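Local structure of glycine cleavage system H protein 1 (Mycobacterium marinum, 3TZU) at residues Gly87-Val92 with Trp112-Gln117. The protein probably shuttles the methylamine group of glycine from the P protein to the T protein of the glycine cleavage system on a covalently bound lipoyl cofactor. Numbering follows the deposited sequence.
Sequences GQIVEV and WLYSVQ
A classic beta bulge shifts the register of the antiparallel pairing of strand 88-92, outermost in its sheet within the chain, with strand 114-117 of the lipoyl-binding fold: V90 and E91 both face S115. The S115 carbonyl O takes a nearly straight bond from V90 N (2.9 Å) and a weak one from E91 N (3.5 Å), while S115 N returns a bond to E91 O. At the other end Q117 N reaches Q88 O (2.8 Å). The reciprocal bond, Q88 N to Q117 O, is longer at 3.3 Å and bent, and a water joins the same two atoms.

I89, V92, Y114 and V116 share one face. I89 CG1 lies anti to its carbonyl carbon (chi1 -55°), and the chain brings CD1 to the Y114 ring, 3.6 Å from Y114 CD1, the two side chains crossing at about a right angle; V38 and P84 also touch that tyrosine. On the face of E91 and S115, the extended E91 side chain runs to the W112 indole, its CD meeting CH2 at the ring edge (3.6 Å), with carboxylate and ring planes 64° apart. R37 makes a cation-pi contact with the same indole. The carboxylate thus meets a C-H edge, whose partial positive charge probably suits it, while the S115 carbonyl, bonded to V90 N and weakly to E91 N, spans the extra residue, and pairing resumes on either side.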
loop_
_atom_site.group_PDB
_atom_site.type_symbol
_atom_site.label_atom_id
_atom_site.label_comp_id
_atom_site.label_asym_id
_atom_site.label_seq_id
_atom_site.Cartn_x
_atom_site.Cartn_y
_atom_site.Cartn_z
ATOM N N GLY A 87 -19.638 11.141 10.846
ATOM C CA GLY A 87 -19.689 12.373 11.649
ATOM C C GLY A 87 -19.324 13.655 10.919
ATOM O O GLY A 87 -19.176 13.660 9.700
ATOM N N GLN A 88 -19.175 14.741 11.675
ATOM C CA GLN A 88 -18.814 16.025 11.105
ATOM C C GLN A 88 -17.311 16.260 11.225
ATOM O O GLN A 88 -16.718 16.017 12.273
ATOM C CB GLN A 88 -19.589 17.146 11.800
ATOM C CG GLN A 88 -19.892 18.318 10.910
ATOM C CD GLN A 88 -20.767 19.371 11.584
ATOM O OE1 GLN A 88 -21.701 19.056 12.325
ATOM N NE2 GLN A 88 -20.478 20.625 11.309
ATOM N N ILE A 89 -16.691 16.737 10.154
ATOM C CA ILE A 89 -15.288 17.144 10.237
ATOM C C ILE A 89 -15.141 18.486 10.989
ATOM O O ILE A 89 -15.730 19.465 10.603
ATOM C CB ILE A 89 -14.649 17.307 8.859
ATOM C CG1 ILE A 89 -14.798 16.019 8.028
ATOM C CG2 ILE A 89 -13.194 17.711 9.014
ATOM C CD1 ILE A 89 -14.075 14.818 8.584
ATOM N N VAL A 90 -14.278 18.497 11.998
ATOM C CA VAL A 90 -14.035 19.629 12.891
ATOM C C VAL A 90 -12.701 20.343 12.619
ATOM O O VAL A 90 -12.635 21.564 12.708
ATOM C CB VAL A 90 -14.051 19.156 14.352
ATOM C CG1 VAL A 90 -13.757 20.315 15.307
ATOM C CG2 VAL A 90 -15.404 18.554 14.661
ATOM N N GLU A 91 -11.647 19.585 12.307
ATOM C CA GLU A 91 -10.343 20.171 11.943
ATOM C C GLU A 91 -9.666 19.335 10.841
ATOM O O GLU A 91 -9.956 18.161 10.718
ATOM C CB GLU A 91 -9.425 20.262 13.187
ATOM C CG GLU A 91 -8.262 21.266 13.054
ATOM C CD GLU A 91 -7.339 21.353 14.292
ATOM O OE1 GLU A 91 -7.583 20.632 15.312
ATOM O OE2 GLU A 91 -6.361 22.165 14.228
ATOM N N VAL A 92 -8.807 19.966 10.038
ATOM C CA VAL A 92 -7.944 19.291 9.060
ATOM C C VAL A 92 -6.516 19.730 9.341
ATOM O O VAL A 92 -6.294 20.888 9.710
ATOM C CB VAL A 92 -8.298 19.626 7.583
ATOM C CG1 VAL A 92 -9.645 19.021 7.205
ATOM C CG2 VAL A 92 -8.290 21.142 7.332
ATOM N N TRP A 112 -1.182 13.338 11.785
ATOM C CA TRP A 112 -2.645 13.186 11.800
ATOM C C TRP A 112 -3.260 14.020 10.682
ATOM O O TRP A 112 -2.703 15.056 10.272
ATOM C CB TRP A 112 -3.203 13.598 13.162
ATOM C CG TRP A 112 -3.085 15.071 13.439
ATOM C CD1 TRP A 112 -1.974 15.768 13.907
ATOM C CD2 TRP A 112 -4.109 16.093 13.240
ATOM N NE1 TRP A 112 -2.236 17.096 14.012
ATOM C CE2 TRP A 112 -3.496 17.364 13.628
ATOM C CE3 TRP A 112 -5.420 16.087 12.795
ATOM C CZ2 TRP A 112 -4.198 18.565 13.580
ATOM C CZ3 TRP A 112 -6.121 17.301 12.750
ATOM C CH2 TRP A 112 -5.525 18.507 13.132
ATOM N N LEU A 113 -4.399 13.575 10.163
ATOM C CA LEU A 113 -4.926 14.140 8.911
ATOM C C LEU A 113 -6.127 15.026 9.138
ATOM O O LEU A 113 -6.270 16.041 8.466
ATOM C CB LEU A 113 -5.294 13.011 7.941
ATOM C CG LEU A 113 -4.131 12.155 7.389
ATOM C CD1 LEU A 113 -4.625 11.117 6.368
ATOM C CD2 LEU A 113 -3.032 13.028 6.793
ATOM N N TYR A 114 -7.007 14.629 10.053
ATOM C CA TYR A 114 -8.211 15.407 10.382
ATOM C C TYR A 114 -8.800 14.974 11.716
ATOM O O TYR A 114 -8.363 14.004 12.310
ATOM C CB TYR A 114 -9.278 15.340 9.247
ATOM C CG TYR A 114 -9.934 13.994 8.995
ATOM C CD1 TYR A 114 -10.976 13.550 9.781
ATOM C CD2 TYR A 114 -9.530 13.187 7.932
ATOM C CE1 TYR A 114 -11.591 12.319 9.547
ATOM C CE2 TYR A 114 -10.129 11.946 7.691
ATOM C CZ TYR A 114 -11.162 11.522 8.512
ATOM O OH TYR A 114 -11.776 10.310 8.295
ATOM N N SER A 115 -9.771 15.734 12.213
ATOM C CA SER A 115 -10.525 15.321 13.392
ATOM C C SER A 115 -11.993 15.331 13.037
ATOM O O SER A 115 -12.458 16.205 12.283
ATOM C CB SER A 115 -10.262 16.232 14.585
ATOM O OG SER A 115 -11.029 17.412 14.505
ATOM N N VAL A 116 -12.706 14.347 13.571
ATOM C CA VAL A 116 -14.126 14.156 13.303
ATOM C C VAL A 116 -14.876 14.112 14.639
ATOM O O VAL A 116 -14.310 13.677 15.644
ATOM C CB VAL A 116 -14.370 12.863 12.461
ATOM C CG1 VAL A 116 -13.722 11.633 13.113
ATOM C CG2 VAL A 116 -15.852 12.624 12.224
ATOM N N GLN A 117 -16.128 14.584 14.642
ATOM C CA GLN A 117 -17.014 14.462 15.808
ATOM C C GLN A 117 -17.950 13.289 15.503
ATOM O O GLN A 117 -18.820 13.423 14.678
ATOM C CB GLN A 117 -17.785 15.781 16.018
ATOM C CG GLN A 117 -18.857 15.790 17.105
ATOM C CD GLN A 117 -18.286 16.022 18.481
ATOM O OE1 GLN A 117 -18.396 17.111 19.024
ATOM N NE2 GLN A 117 -17.681 15.000 19.059
HETATM O O HOH W 1 -20.686 15.320 14.535
#